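Local coordinates for protein succinyl-CoA ligase (ADP-forming) subunit alpha (Methanosaeta concilii, PDB 6HXI) that binds coenzyme A and combines a CoA-ligase family region with a citrate synthase-like C-terminal region in an assembly of eight chains, at residues 125-129 against 208-214; 216-222 against 250-255; 227-233 against 254-260; 242-247 against 293-299. All blocks are in the same frame, centred on the assembly; numbering follows the deposited sequence.

Contacts 2, 3 and 4 form one cluster, their centres 11 to 13 Å apart, while contact 1 lies 17 to 20 Å from their centres. Contact 1 comes first along the chain and closes before the others open; the segments of contacts 2, 3 and 4 alternate, so the three interlock. Contact 3 pairs parallel strands 227-233 and 255-260. Helices 212-221, 239-247 and 287-297 line the Leu-255 and Ala-257 face of these strands, and contacts 2 and 4 fix them to each other and to the connecting loop. Helix 212-221 continues from contact 1 into contact 2, tying this alpha/beta layer to helix 118-130 of the preceding sheet's domain.

Contact 1 (125-129 against 208-214); sequences AATAR and PGSNMLD
The guanidinium of Arg-129 has the carbonyl oxygen of Gly-209 over one face and the carboxylate of Asp-214 at its edge, close to the guanidinium plane. The two charged planes stand nearly perpendicular, 85° apart, whereas the Asn-211 amide is turned only 17° from the guanidinium. A salt bridge joins Arg-129 NH2 to Asp-214 OD2 at 2.9 Å; it is bent, with an N-H...O angle of 136°, and meets the syn side of the carboxylate. Arg-129 NH1 lies 3.5 Å from Gly-209 O, but at an angle too poor for a hydrogen bond. The same nitrogen approaches Asn-211 OD1 obliquely at 3.3 Å, while ND2 of that amide is held by Asp-238. CG of Arg-129 lies anti to the carbonyl carbon and the chain bends at chi3, which brings the guanidinium beside Gly-209 O and Asp-214. Asp-214 OD2 also takes a weak bond from the backbone N of Asn-211, so the acid links the arginine to the start of its own helix.

One helical turn before Arg-129, backbone carbonyls make the contact: Ala-125 CB rests 3.5 Å from Gly-209 O and equally near Pro-208 O, and Ala-125 CA makes a CA-H...O contact with Gly-209 O at 3.6 Å. The backbone of Gly-209 is also bonded to Gly-137. From the neighbouring citrate lyase chain, Leu-156 packs on Ala-126 and Thr-127, and Tyr-126 on Pro-208 and Asn-211. The arrangement is an interdomain junction, docking helix 118-130 of the coenzyme A-binding alpha/beta domain on the loop that leads into helix 212-221 of the CoA-ligase family region.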
loop_
_atom_site.group_PDB
_atom_site.type_symbol
_atom_site.label_atom_id
_atom_site.label_comp_id
_atom_site.label_asym_id
_atom_site.label_seq_id
_atom_site.Cartn_x
_atom_site.Cartn_y
_atom_site.Cartn_z
ATOM N N ALA B 125 54.278 -19.730 -9.909
ATOM C CA ALA B 125 55.042 -20.487 -10.904
ATOM C C ALA B 125 55.627 -21.734 -10.300
ATOM O O ALA B 125 55.457 -22.803 -10.881
ATOM C CB ALA B 125 56.153 -19.628 -11.503
ATOM N N ALA B 126 56.296 -21.610 -9.120
ATOM C CA ALA B 126 56.900 -22.729 -8.401
ATOM C C ALA B 126 55.809 -23.716 -7.909
ATOM O O ALA B 126 55.999 -24.931 -8.021
ATOM C CB ALA B 126 57.707 -22.210 -7.232
ATOM N N THR B 127 54.665 -23.193 -7.404
ATOM C CA THR B 127 53.535 -24.009 -6.949
ATOM C C THR B 127 53.006 -24.819 -8.133
ATOM O O THR B 127 52.794 -26.020 -8.002
ATOM C CB THR B 127 52.464 -23.134 -6.264
ATOM O OG1 THR B 127 53.034 -22.566 -5.093
ATOM C CG2 THR B 127 51.219 -23.913 -5.857
ATOM N N ALA B 128 52.884 -24.171 -9.298
ATOM C CA ALA B 128 52.415 -24.798 -10.531
ATOM C C ALA B 128 53.326 -25.926 -10.973
ATOM O O ALA B 128 52.843 -27.033 -11.222
ATOM C CB ALA B 128 52.261 -23.751 -11.633
ATOM N N ARG B 129 54.640 -25.670 -11.010
ATOM C CA ARG B 129 55.661 -26.651 -11.421
ATOM C C ARG B 129 55.701 -27.869 -10.490
ATOM O O ARG B 129 55.737 -28.993 -10.981
ATOM C CB ARG B 129 57.058 -25.994 -11.597
ATOM C CG ARG B 129 57.079 -24.950 -12.729
ATOM C CD ARG B 129 58.435 -24.297 -12.978
ATOM N NE ARG B 129 58.346 -22.844 -13.209
ATOM C CZ ARG B 129 58.011 -22.260 -14.363
ATOM N NH1 ARG B 129 57.977 -20.936 -14.457
ATOM N NH2 ARG B 129 57.703 -22.995 -15.426
ATOM N N PRO B 208 57.053 -14.839 -15.037
ATOM C CA PRO B 208 55.707 -15.336 -15.384
ATOM C C PRO B 208 55.380 -16.667 -14.706
ATOM O O PRO B 208 56.269 -17.305 -14.153
ATOM C CB PRO B 208 55.770 -15.459 -16.905
ATOM C CG PRO B 208 57.256 -15.786 -17.184
ATOM C CD PRO B 208 58.047 -15.131 -16.104
ATOM N N GLY B 209 54.107 -17.071 -14.756
ATOM C CA GLY B 209 53.641 -18.338 -14.203
ATOM C C GLY B 209 54.194 -19.497 -15.004
ATOM O O GLY B 209 54.507 -20.556 -14.450
ATOM N N SER B 210 54.347 -19.274 -16.325
ATOM C CA SER B 210 54.916 -20.220 -17.278
ATOM C C SER B 210 55.730 -19.422 -18.290
ATOM O O SER B 210 55.322 -18.329 -18.700
ATOM C CB SER B 210 53.822 -21.011 -17.991
ATOM O OG SER B 210 52.864 -20.163 -18.605
ATOM N N ASN B 211 56.901 -19.940 -18.644
ATOM C CA ASN B 211 57.807 -19.318 -19.594
ATOM C C ASN B 211 57.390 -19.701 -21.001
ATOM O O ASN B 211 56.597 -20.629 -21.175
ATOM C CB ASN B 211 59.256 -19.747 -19.288
ATOM C CG ASN B 211 59.769 -19.094 -18.017
ATOM O OD1 ASN B 211 59.773 -19.697 -16.938
ATOM N ND2 ASN B 211 60.088 -17.797 -18.092
ATOM N N MET B 212 57.888 -18.977 -22.008
ATOM C CA MET B 212 57.546 -19.274 -23.394
ATOM C C MET B 212 57.920 -20.702 -23.773
ATOM O O MET B 212 57.136 -21.363 -24.463
ATOM C CB MET B 212 58.208 -18.287 -24.360
ATOM C CG MET B 212 57.544 -16.927 -24.404
ATOM S SD MET B 212 58.503 -15.852 -25.495
ATOM C CE MET B 212 57.530 -14.537 -25.550
ATOM N N LEU B 213 59.100 -21.187 -23.309
ATOM C CA LEU B 213 59.593 -22.539 -23.621
ATOM C C LEU B 213 58.640 -23.643 -23.192
ATOM O O LEU B 213 58.509 -24.612 -23.930
ATOM C CB LEU B 213 61.017 -22.807 -23.087
ATOM C CG LEU B 213 61.651 -24.164 -23.488
ATOM C CD1 LEU B 213 61.826 -24.292 -25.016
ATOM C CD2 LEU B 213 62.948 -24.411 -22.743
ATOM N N ASP B 214 57.948 -23.490 -22.039
ATOM C CA ASP B 214 56.977 -24.477 -21.543
ATOM C C ASP B 214 55.971 -24.799 -22.657
ATOM O O ASP B 214 55.814 -25.976 -23.024
ATOM C CB ASP B 214 56.244 -23.951 -20.285
ATOM C CG ASP B 214 57.133 -23.510 -19.130
ATOM O OD1 ASP B 214 58.378 -23.537 -19.287
ATOM O OD2 ASP B 214 56.583 -23.127 -18.068
#

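Contact 2 (216-222 against 250-255); sequences ILRYERN and KITKPL
Glu-220 and Lys-253 reach past each other, each gripping the other's backbone region. Glu-220 OE2 receives the backbone N of Lys-253 at 2.8 Å (N-H...O 156°) and, on its syn lone pair, the hydroxyl OG1 of Thr-252 at 3.1 Å; Thr-252 N adds a weak bond. A bend at chi2 (-73°) folds the Glu-220 chain across Ile-251 to bring the carboxylate there. Lys-253 stays extended beyond CG, and its NZ donates to Tyr-219 O at 2.7 Å, in the carbonyl plane on a lone pair, and to Asn-222 O at 2.8 Å from above that carbonyl's plane. A weak bond to Glu-220 O and another bond to Ile-225 O complete the ring of carbonyls. The ammonium thus sits at the C-terminal end of helix 212-221, where the helix dipole would probably favour its charge.

Beneath this polar grip the packing is tight and apolar: Ile-216 CG2 meets Ile-251 CD1 at 3.7 Å and Leu-255 CD1 at 4.0 Å, crossing both chains at about a right angle. The solvent side is looser. There Leu-217 CD2 only skirts Lys-250 O at 4.3 Å, and the exposed Lys-250 chain turns from the helix toward solvent. Together these groups fasten a helix C-terminus to the loop that runs from helix to strand within a beta-alpha-beta unit.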
loop_
_atom_site.group_PDB
_atom_site.type_symbol
_atom_site.label_atom_id
_atom_site.label_comp_id
_atom_site.label_asym_id
_atom_site.label_seq_id
_atom_site.Cartn_x
_atom_site.Cartn_y
_atom_site.Cartn_z
ATOM N N ILE B 216 56.279 -23.764 -25.960
ATOM C CA ILE B 216 56.996 -24.172 -27.180
ATOM C C ILE B 216 57.256 -25.689 -27.178
ATOM O O ILE B 216 57.104 -26.343 -28.224
ATOM C CB ILE B 216 58.279 -23.327 -27.462
ATOM C CG1 ILE B 216 57.897 -21.882 -27.843
ATOM C CG2 ILE B 216 59.143 -23.968 -28.576
ATOM C CD1 ILE B 216 59.046 -20.869 -27.980
ATOM N N LEU B 217 57.597 -26.245 -25.991
ATOM C CA LEU B 217 57.848 -27.682 -25.814
ATOM C C LEU B 217 56.593 -28.510 -26.009
ATOM O O LEU B 217 56.689 -29.616 -26.523
ATOM C CB LEU B 217 58.526 -28.011 -24.473
ATOM C CG LEU B 217 59.971 -27.568 -24.317
ATOM C CD1 LEU B 217 60.496 -27.938 -22.943
ATOM C CD2 LEU B 217 60.859 -28.157 -25.400
ATOM N N ARG B 218 55.418 -27.969 -25.634
ATOM C CA ARG B 218 54.136 -28.632 -25.859
ATOM C C ARG B 218 53.835 -28.662 -27.366
ATOM O O ARG B 218 53.319 -29.664 -27.851
ATOM C CB ARG B 218 52.993 -27.906 -25.154
ATOM C CG ARG B 218 52.907 -28.084 -23.649
ATOM C CD ARG B 218 51.591 -27.548 -23.098
ATOM N NE ARG B 218 51.332 -26.151 -23.469
ATOM C CZ ARG B 218 50.528 -25.765 -24.455
ATOM N NH1 ARG B 218 49.914 -26.665 -25.210
ATOM N NH2 ARG B 218 50.363 -24.479 -24.719
ATOM N N TYR B 219 54.126 -27.565 -28.099
ATOM C CA TYR B 219 53.894 -27.492 -29.540
ATOM C C TYR B 219 54.771 -28.495 -30.281
ATOM O O TYR B 219 54.343 -29.024 -31.308
ATOM C CB TYR B 219 54.163 -26.078 -30.081
ATOM C CG TYR B 219 53.387 -24.956 -29.423
ATOM C CD1 TYR B 219 52.156 -25.193 -28.809
ATOM C CD2 TYR B 219 53.848 -23.644 -29.472
ATOM C CE1 TYR B 219 51.435 -24.160 -28.215
ATOM C CE2 TYR B 219 53.126 -22.601 -28.887
ATOM C CZ TYR B 219 51.915 -22.862 -28.273
ATOM O OH TYR B 219 51.207 -21.833 -27.704
ATOM N N GLU B 220 55.998 -28.751 -29.754
ATOM C CA GLU B 220 56.987 -29.683 -30.308
ATOM C C GLU B 220 56.532 -31.140 -30.217
ATOM O O GLU B 220 56.926 -31.963 -31.058
ATOM C CB GLU B 220 58.331 -29.528 -29.594
ATOM C CG GLU B 220 59.455 -29.065 -30.505
ATOM C CD GLU B 220 60.010 -30.072 -31.500
ATOM O OE1 GLU B 220 60.566 -31.110 -31.071
ATOM O OE2 GLU B 220 59.963 -29.779 -32.716
ATOM N N ARG B 221 55.723 -31.458 -29.182
ATOM C CA ARG B 221 55.174 -32.788 -28.936
ATOM C C ARG B 221 53.859 -33.006 -29.695
ATOM O O ARG B 221 53.573 -34.145 -30.082
ATOM C CB ARG B 221 54.958 -33.023 -27.436
ATOM C CG ARG B 221 56.246 -33.206 -26.619
ATOM C CD ARG B 221 55.945 -33.597 -25.172
ATOM N NE ARG B 221 55.211 -32.550 -24.442
ATOM C CZ ARG B 221 54.608 -32.725 -23.269
ATOM N NH1 ARG B 221 54.634 -33.909 -22.671
ATOM N NH2 ARG B 221 53.971 -31.718 -22.687
ATOM N N ASN B 222 53.070 -31.926 -29.913
ATOM C CA ASN B 222 51.787 -31.987 -30.616
ATOM C C ASN B 222 51.937 -32.313 -32.108
ATOM O O ASN B 222 52.529 -31.525 -32.842
ATOM C CB ASN B 222 50.969 -30.694 -30.405
ATOM C CG ASN B 222 49.478 -30.818 -30.686
ATOM O OD1 ASN B 222 48.999 -31.706 -31.412
ATOM N ND2 ASN B 222 48.704 -29.892 -30.139
ATOM N N LYS B 250 66.200 -29.725 -29.091
ATOM C CA LYS B 250 64.956 -30.022 -28.372
ATOM C C LYS B 250 63.735 -29.495 -29.146
ATOM O O LYS B 250 62.610 -29.914 -28.869
ATOM C CB LYS B 250 64.992 -29.454 -26.941
ATOM C CG LYS B 250 65.970 -30.171 -26.015
ATOM C CD LYS B 250 66.010 -29.528 -24.633
ATOM C CE LYS B 250 66.983 -30.214 -23.713
ATOM N NZ LYS B 250 66.374 -31.411 -23.086
ATOM N N ILE B 251 63.973 -28.573 -30.113
ATOM C CA ILE B 251 62.970 -27.979 -31.003
ATOM C C ILE B 251 63.420 -28.268 -32.439
ATOM O O ILE B 251 64.317 -27.598 -32.954
ATOM C CB ILE B 251 62.743 -26.455 -30.753
ATOM C CG1 ILE B 251 62.390 -26.143 -29.285
ATOM C CG2 ILE B 251 61.696 -25.863 -31.734
ATOM C CD1 ILE B 251 62.790 -24.749 -28.854
ATOM N N THR B 252 62.803 -29.280 -33.064
ATOM C CA THR B 252 63.108 -29.721 -34.431
ATOM C C THR B 252 62.205 -29.062 -35.483
ATOM O O THR B 252 62.616 -28.932 -36.638
ATOM C CB THR B 252 63.096 -31.253 -34.533
ATOM O OG1 THR B 252 61.769 -31.738 -34.320
ATOM C CG2 THR B 252 64.075 -31.916 -33.563
ATOM N N LYS B 253 60.977 -28.659 -35.086
ATOM C CA LYS B 253 60.005 -27.985 -35.958
ATOM C C LYS B 253 60.518 -26.591 -36.299
ATOM O O LYS B 253 61.193 -26.003 -35.446
ATOM C CB LYS B 253 58.638 -27.887 -35.272
ATOM C CG LYS B 253 57.848 -29.174 -35.363
ATOM C CD LYS B 253 56.666 -29.208 -34.413
ATOM C CE LYS B 253 56.304 -30.646 -34.172
ATOM N NZ LYS B 253 55.172 -30.785 -33.249
ATOM N N PRO B 254 60.252 -26.040 -37.520
ATOM C CA PRO B 254 60.764 -24.689 -37.826
ATOM C C PRO B 254 60.131 -23.627 -36.925
ATOM O O PRO B 254 58.921 -23.631 -36.722
ATOM C CB PRO B 254 60.466 -24.514 -39.318
ATOM C CG PRO B 254 59.361 -25.450 -39.601
ATOM C CD PRO B 254 59.475 -26.596 -38.651
ATOM N N LEU B 255 60.977 -22.778 -36.315
ATOM C CA LEU B 255 60.595 -21.727 -35.374
ATOM C C LEU B 255 60.854 -20.308 -35.899
ATOM O O LEU B 255 62.008 -19.948 -36.141
ATOM C CB LEU B 255 61.335 -21.938 -34.033
ATOM C CG LEU B 255 60.890 -21.035 -32.869
ATOM C CD1 LEU B 255 60.397 -21.849 -31.714
ATOM C CD2 LEU B 255 62.008 -20.111 -32.429
#

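Contact 3 (227-233 against 254-260); sequences MIACLGE and PLVAWVT
Gly-232 O is gripped twice by Thr-260. The hydroxyl OG1 of Thr-260 reaches Gly-232 O at 3.3 Å in the carbonyl plane, on a lone pair, whereas Thr-260 N comes to the same oxygen at 3.0 Å from 46° above that plane. With chi1 at 71°, OG1 lies between the backbone N and the carbonyl carbon, which turns it back toward the neighbouring strand.

This is the C-terminal end of a parallel ladder that starts with Ile-228 beside Leu-255. Cys-230 N bonds to Val-256 O and Gly-232 N to Trp-258 O, while the opening rung, Ile-228 N to Pro-254 O, is nearly straight at 171°.

Side chains meet on both faces. On one, Ile-228 CG2 touches Leu-255 CD1 at 3.7 Å and Cys-230 SG lies 4.0 Å from Ala-257 CB. On the other, Leu-231 CD1 lies at the edge of the Trp-258 ring, near its plane, 3.7 Å from Trp-258 CD1.

Strand 227-233 bonds on its other edge to strand 172-176, and Phe-294 packs over the Leu-255 and Ala-257 face. The pair is the two parallel strands of a beta-alpha-beta crossover whose helix is 239-247.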
loop_
_atom_site.group_PDB
_atom_site.type_symbol
_atom_site.label_atom_id
_atom_site.label_comp_id
_atom_site.label_asym_id
_atom_site.label_seq_id
_atom_site.Cartn_x
_atom_site.Cartn_y
_atom_site.Cartn_z
ATOM N N MET B 227 54.508 -25.979 -37.314
ATOM C CA MET B 227 55.209 -24.701 -37.335
ATOM C C MET B 227 55.115 -23.997 -35.982
ATOM O O MET B 227 54.027 -23.949 -35.397
ATOM C CB MET B 227 54.493 -23.854 -38.388
ATOM C CG MET B 227 55.363 -22.968 -39.169
ATOM S SD MET B 227 54.292 -22.072 -40.310
ATOM C CE MET B 227 54.883 -20.467 -40.038
ATOM N N ILE B 228 56.240 -23.432 -35.486
ATOM C CA ILE B 228 56.245 -22.673 -34.220
ATOM C C ILE B 228 56.594 -21.198 -34.502
ATOM O O ILE B 228 57.425 -20.908 -35.351
ATOM C CB ILE B 228 57.094 -23.307 -33.071
ATOM C CG1 ILE B 228 56.850 -24.845 -32.954
ATOM C CG2 ILE B 228 56.815 -22.601 -31.720
ATOM C CD1 ILE B 228 57.878 -25.643 -32.114
ATOM N N ALA B 229 55.890 -20.272 -33.864
ATOM C CA ALA B 229 56.132 -18.842 -34.054
ATOM C C ALA B 229 56.129 -18.158 -32.704
ATOM O O ALA B 229 55.242 -18.425 -31.898
ATOM C CB ALA B 229 55.055 -18.243 -34.948
ATOM N N CYS B 230 57.122 -17.298 -32.427
ATOM C CA CYS B 230 57.083 -16.571 -31.161
ATOM C C CYS B 230 57.521 -15.126 -31.280
ATOM O O CYS B 230 58.238 -14.750 -32.195
ATOM C CB CYS B 230 57.816 -17.294 -30.039
ATOM S SG CYS B 230 59.597 -17.327 -30.223
ATOM N N LEU B 231 57.011 -14.313 -30.374
ATOM C CA LEU B 231 57.277 -12.888 -30.313
ATOM C C LEU B 231 57.637 -12.535 -28.873
ATOM O O LEU B 231 56.790 -12.611 -27.996
ATOM C CB LEU B 231 56.019 -12.128 -30.774
ATOM C CG LEU B 231 56.127 -10.624 -30.998
ATOM C CD1 LEU B 231 57.006 -10.300 -32.195
ATOM C CD2 LEU B 231 54.725 -10.004 -31.167
ATOM N N GLY B 232 58.902 -12.224 -28.646
ATOM C CA GLY B 232 59.407 -11.841 -27.337
ATOM C C GLY B 232 59.657 -10.351 -27.246
ATOM O O GLY B 232 59.232 -9.593 -28.126
ATOM N N GLU B 233 60.326 -9.920 -26.161
ATOM C CA GLU B 233 60.695 -8.514 -25.926
ATOM C C GLU B 233 61.934 -8.417 -25.033
ATOM O O GLU B 233 62.290 -9.385 -24.355
ATOM C CB GLU B 233 59.512 -7.664 -25.375
ATOM C CG GLU B 233 59.090 -8.012 -23.965
ATOM C CD GLU B 233 58.011 -7.170 -23.311
ATOM O OE1 GLU B 233 57.477 -6.234 -23.958
ATOM O OE2 GLU B 233 57.718 -7.445 -22.121
ATOM N N PRO B 254 60.252 -26.040 -37.520
ATOM C CA PRO B 254 60.764 -24.689 -37.826
ATOM C C PRO B 254 60.131 -23.627 -36.925
ATOM O O PRO B 254 58.921 -23.631 -36.722
ATOM C CB PRO B 254 60.466 -24.514 -39.318
ATOM C CG PRO B 254 59.361 -25.450 -39.601
ATOM C CD PRO B 254 59.475 -26.596 -38.651
ATOM N N LEU B 255 60.977 -22.778 -36.315
ATOM C CA LEU B 255 60.595 -21.727 -35.374
ATOM C C LEU B 255 60.854 -20.308 -35.899
ATOM O O LEU B 255 62.008 -19.948 -36.141
ATOM C CB LEU B 255 61.335 -21.938 -34.033
ATOM C CG LEU B 255 60.890 -21.035 -32.869
ATOM C CD1 LEU B 255 60.397 -21.849 -31.714
ATOM C CD2 LEU B 255 62.008 -20.111 -32.429
ATOM N N VAL B 256 59.785 -19.494 -36.030
ATOM C CA VAL B 256 59.873 -18.079 -36.428
ATOM C C VAL B 256 60.022 -17.315 -35.121
ATOM O O VAL B 256 59.290 -17.586 -34.171
ATOM C CB VAL B 256 58.655 -17.578 -37.257
ATOM C CG1 VAL B 256 58.799 -16.102 -37.611
ATOM C CG2 VAL B 256 58.462 -18.412 -38.527
ATOM N N ALA B 257 60.985 -16.397 -35.042
ATOM C CA ALA B 257 61.199 -15.661 -33.800
ATOM C C ALA B 257 61.533 -14.193 -33.994
ATOM O O ALA B 257 62.337 -13.846 -34.848
ATOM C CB ALA B 257 62.291 -16.333 -32.992
ATOM N N TRP B 258 60.925 -13.329 -33.167
ATOM C CA TRP B 258 61.217 -11.901 -33.162
ATOM C C TRP B 258 61.143 -11.342 -31.750
ATOM O O TRP B 258 60.200 -11.641 -31.020
ATOM C CB TRP B 258 60.353 -11.092 -34.150
ATOM C CG TRP B 258 60.702 -9.625 -34.143
ATOM C CD1 TRP B 258 59.982 -8.611 -33.576
ATOM C CD2 TRP B 258 61.929 -9.038 -34.601
ATOM N NE1 TRP B 258 60.663 -7.423 -33.694
ATOM C CE2 TRP B 258 61.861 -7.654 -34.318
ATOM C CE3 TRP B 258 63.074 -9.544 -35.236
ATOM C CZ2 TRP B 258 62.891 -6.770 -34.661
ATOM C CZ3 TRP B 258 64.098 -8.671 -35.566
ATOM C CH2 TRP B 258 63.998 -7.300 -35.291
ATOM N N VAL B 259 62.153 -10.543 -31.369
ATOM C CA VAL B 259 62.237 -9.901 -30.060
ATOM C C VAL B 259 62.111 -8.378 -30.264
ATOM O O VAL B 259 62.914 -7.768 -30.974
ATOM C CB VAL B 259 63.515 -10.311 -29.270
ATOM C CG1 VAL B 259 63.571 -9.609 -27.919
ATOM C CG2 VAL B 259 63.590 -11.828 -29.085
ATOM N N THR B 260 61.067 -7.785 -29.671
ATOM C CA THR B 260 60.778 -6.344 -29.763
ATOM C C THR B 260 61.619 -5.558 -28.726
ATOM O O THR B 260 62.060 -6.124 -27.725
ATOM C CB THR B 260 59.270 -6.103 -29.595
ATOM O OG1 THR B 260 58.933 -6.354 -28.243
ATOM C CG2 THR B 260 58.426 -7.002 -30.483
#

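Contact 4 (242-247 against 293-299); sequences IIQALK and AFRQAGA
Ile-243 and Phe-294 lie at the centre of a helix-helix packing in an alpha/beta layer: helices 239-247 and 287-297 run nearly parallel, with segment axes 9.3 Å apart and 13° between their directions.

The CH-pi interaction is the central one. Ile-243 CG1 stands over the middle of the Phe-294 ring, 3.7 Å from its centroid and 12° off the normal, placed there with CG1 anti to the carbonyl carbon (chi1 -67°).

Apolar contacts surround it. At the ring edge, Ile-242 CG2 approaches Phe-294 CE1 at 3.6 Å, and Leu-246 CD2 lies farther off. Ala-293 and Ala-297, one turn apart, leave a shallow surface on which Ile-243 probably fits: CD1 on Ala-293 CB at 3.8 Å and CG2 on Ala-297 CB. No hydrogen bond crosses the interface. The ring face turned from Ile-243 looks onto strand 255-260, where Val-259 is a further neighbour.

Backbone bonds end the second helix in a Schellman motif at Gly-298, whose positive phi suits glycine. The turn brings Ala-299 CB within 3.7 Å of Leu-246 CD2, while Ala-299 N and Ala-297 N reach Phe-294 O from opposite faces of its plane.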
loop_
_atom_site.group_PDB
_atom_site.type_symbol
_atom_site.label_atom_id
_atom_site.label_comp_id
_atom_site.label_asym_id
_atom_site.label_seq_id
_atom_site.Cartn_x
_atom_site.Cartn_y
_atom_site.Cartn_z
ATOM N N ILE B 242 64.741 -20.783 -24.922
ATOM C CA ILE B 242 64.342 -21.221 -26.264
ATOM C C ILE B 242 65.564 -21.460 -27.113
ATOM O O ILE B 242 65.688 -22.537 -27.691
ATOM C CB ILE B 242 63.328 -20.243 -26.935
ATOM C CG1 ILE B 242 62.078 -20.007 -26.026
ATOM C CG2 ILE B 242 62.915 -20.729 -28.338
ATOM C CD1 ILE B 242 61.477 -18.639 -26.164
ATOM N N ILE B 243 66.470 -20.474 -27.170
ATOM C CA ILE B 243 67.728 -20.524 -27.936
ATOM C C ILE B 243 68.585 -21.724 -27.495
ATOM O O ILE B 243 69.155 -22.408 -28.351
ATOM C CB ILE B 243 68.458 -19.144 -27.830
ATOM C CG1 ILE B 243 67.650 -18.036 -28.563
ATOM C CG2 ILE B 243 69.921 -19.191 -28.298
ATOM C CD1 ILE B 243 67.782 -16.623 -27.949
ATOM N N GLN B 244 68.623 -22.012 -26.173
ATOM C CA GLN B 244 69.368 -23.159 -25.640
ATOM C C GLN B 244 68.701 -24.470 -26.038
ATOM O O GLN B 244 69.405 -25.425 -26.366
ATOM C CB GLN B 244 69.542 -23.079 -24.118
ATOM C CG GLN B 244 70.659 -24.001 -23.612
ATOM C CD GLN B 244 71.279 -23.529 -22.324
ATOM O OE1 GLN B 244 70.650 -23.535 -21.255
ATOM N NE2 GLN B 244 72.547 -23.140 -22.400
ATOM N N ALA B 245 67.345 -24.502 -26.045
ATOM C CA ALA B 245 66.584 -25.683 -26.450
ATOM C C ALA B 245 66.720 -25.934 -27.957
ATOM O O ALA B 245 66.790 -27.085 -28.384
ATOM C CB ALA B 245 65.133 -25.528 -26.057
ATOM N N LEU B 246 66.804 -24.847 -28.739
ATOM C CA LEU B 246 66.997 -24.822 -30.184
ATOM C C LEU B 246 68.416 -25.356 -30.501
ATOM O O LEU B 246 68.587 -26.118 -31.461
ATOM C CB LEU B 246 66.855 -23.351 -30.631
ATOM C CG LEU B 246 66.177 -23.001 -31.956
ATOM C CD1 LEU B 246 64.868 -23.702 -32.134
ATOM C CD2 LEU B 246 65.932 -21.516 -32.033
ATOM N N LYS B 247 69.419 -24.983 -29.669
ATOM C CA LYS B 247 70.806 -25.423 -29.803
ATOM C C LYS B 247 70.979 -26.905 -29.434
ATOM O O LYS B 247 71.731 -27.610 -30.105
ATOM C CB LYS B 247 71.742 -24.543 -28.958
ATOM C CG LYS B 247 72.169 -23.255 -29.651
ATOM C CD LYS B 247 72.886 -22.294 -28.710
ATOM C CE LYS B 247 73.637 -21.205 -29.443
ATOM N NZ LYS B 247 72.736 -20.174 -30.028
ATOM N N ALA B 293 71.198 -13.949 -31.115
ATOM C CA ALA B 293 71.320 -15.298 -30.549
ATOM C C ALA B 293 70.260 -16.239 -31.149
ATOM O O ALA B 293 70.518 -17.432 -31.296
ATOM C CB ALA B 293 71.197 -15.250 -29.037
ATOM N N PHE B 294 69.072 -15.692 -31.515
ATOM C CA PHE B 294 68.001 -16.457 -32.164
ATOM C C PHE B 294 68.419 -16.830 -33.598
ATOM O O PHE B 294 68.237 -17.979 -33.992
ATOM C CB PHE B 294 66.666 -15.697 -32.153
ATOM C CG PHE B 294 65.641 -16.180 -31.146
ATOM C CD1 PHE B 294 65.137 -17.479 -31.205
ATOM C CD2 PHE B 294 65.123 -15.317 -30.186
ATOM C CE1 PHE B 294 64.172 -17.917 -30.284
ATOM C CE2 PHE B 294 64.160 -15.758 -29.267
ATOM C CZ PHE B 294 63.696 -17.054 -29.318
ATOM N N ARG B 295 69.000 -15.874 -34.354
ATOM C CA ARG B 295 69.472 -16.094 -35.724
ATOM C C ARG B 295 70.523 -17.218 -35.744
ATOM O O ARG B 295 70.375 -18.173 -36.507
ATOM C CB ARG B 295 70.069 -14.799 -36.300
ATOM C CG ARG B 295 69.260 -14.181 -37.428
ATOM C CD ARG B 295 69.820 -12.835 -37.854
ATOM N NE ARG B 295 69.432 -11.756 -36.938
ATOM C CZ ARG B 295 68.428 -10.902 -37.150
ATOM N NH1 ARG B 295 67.694 -10.987 -38.256
ATOM N NH2 ARG B 295 68.160 -9.952 -36.266
ATOM N N GLN B 296 71.529 -17.121 -34.838
ATOM C CA GLN B 296 72.647 -18.056 -34.645
ATOM C C GLN B 296 72.223 -19.460 -34.188
ATOM O O GLN B 296 72.970 -20.415 -34.404
ATOM C CB GLN B 296 73.672 -17.468 -33.658
ATOM C CG GLN B 296 74.481 -16.303 -34.229
ATOM C CD GLN B 296 75.203 -15.522 -33.160
ATOM O OE1 GLN B 296 76.080 -16.039 -32.459
ATOM N NE2 GLN B 296 74.869 -14.247 -33.031
ATOM N N ALA B 297 71.045 -19.582 -33.545
ATOM C CA ALA B 297 70.501 -20.863 -33.065
ATOM C C ALA B 297 69.737 -21.656 -34.148
ATOM O O ALA B 297 69.423 -22.828 -33.937
ATOM C CB ALA B 297 69.618 -20.638 -31.849
ATOM N N GLY B 298 69.457 -21.025 -35.289
ATOM C CA GLY B 298 68.754 -21.671 -36.391
ATOM C C GLY B 298 67.287 -21.316 -36.531
ATOM O O GLY B 298 66.583 -21.950 -37.319
ATOM N N ALA B 299 66.809 -20.299 -35.792
ATOM C CA ALA B 299 65.429 -19.829 -35.902
ATOM C C ALA B 299 65.295 -18.941 -37.160
ATOM O O ALA B 299 66.296 -18.431 -37.670
ATOM C CB ALA B 299 65.041 -19.029 -34.658
#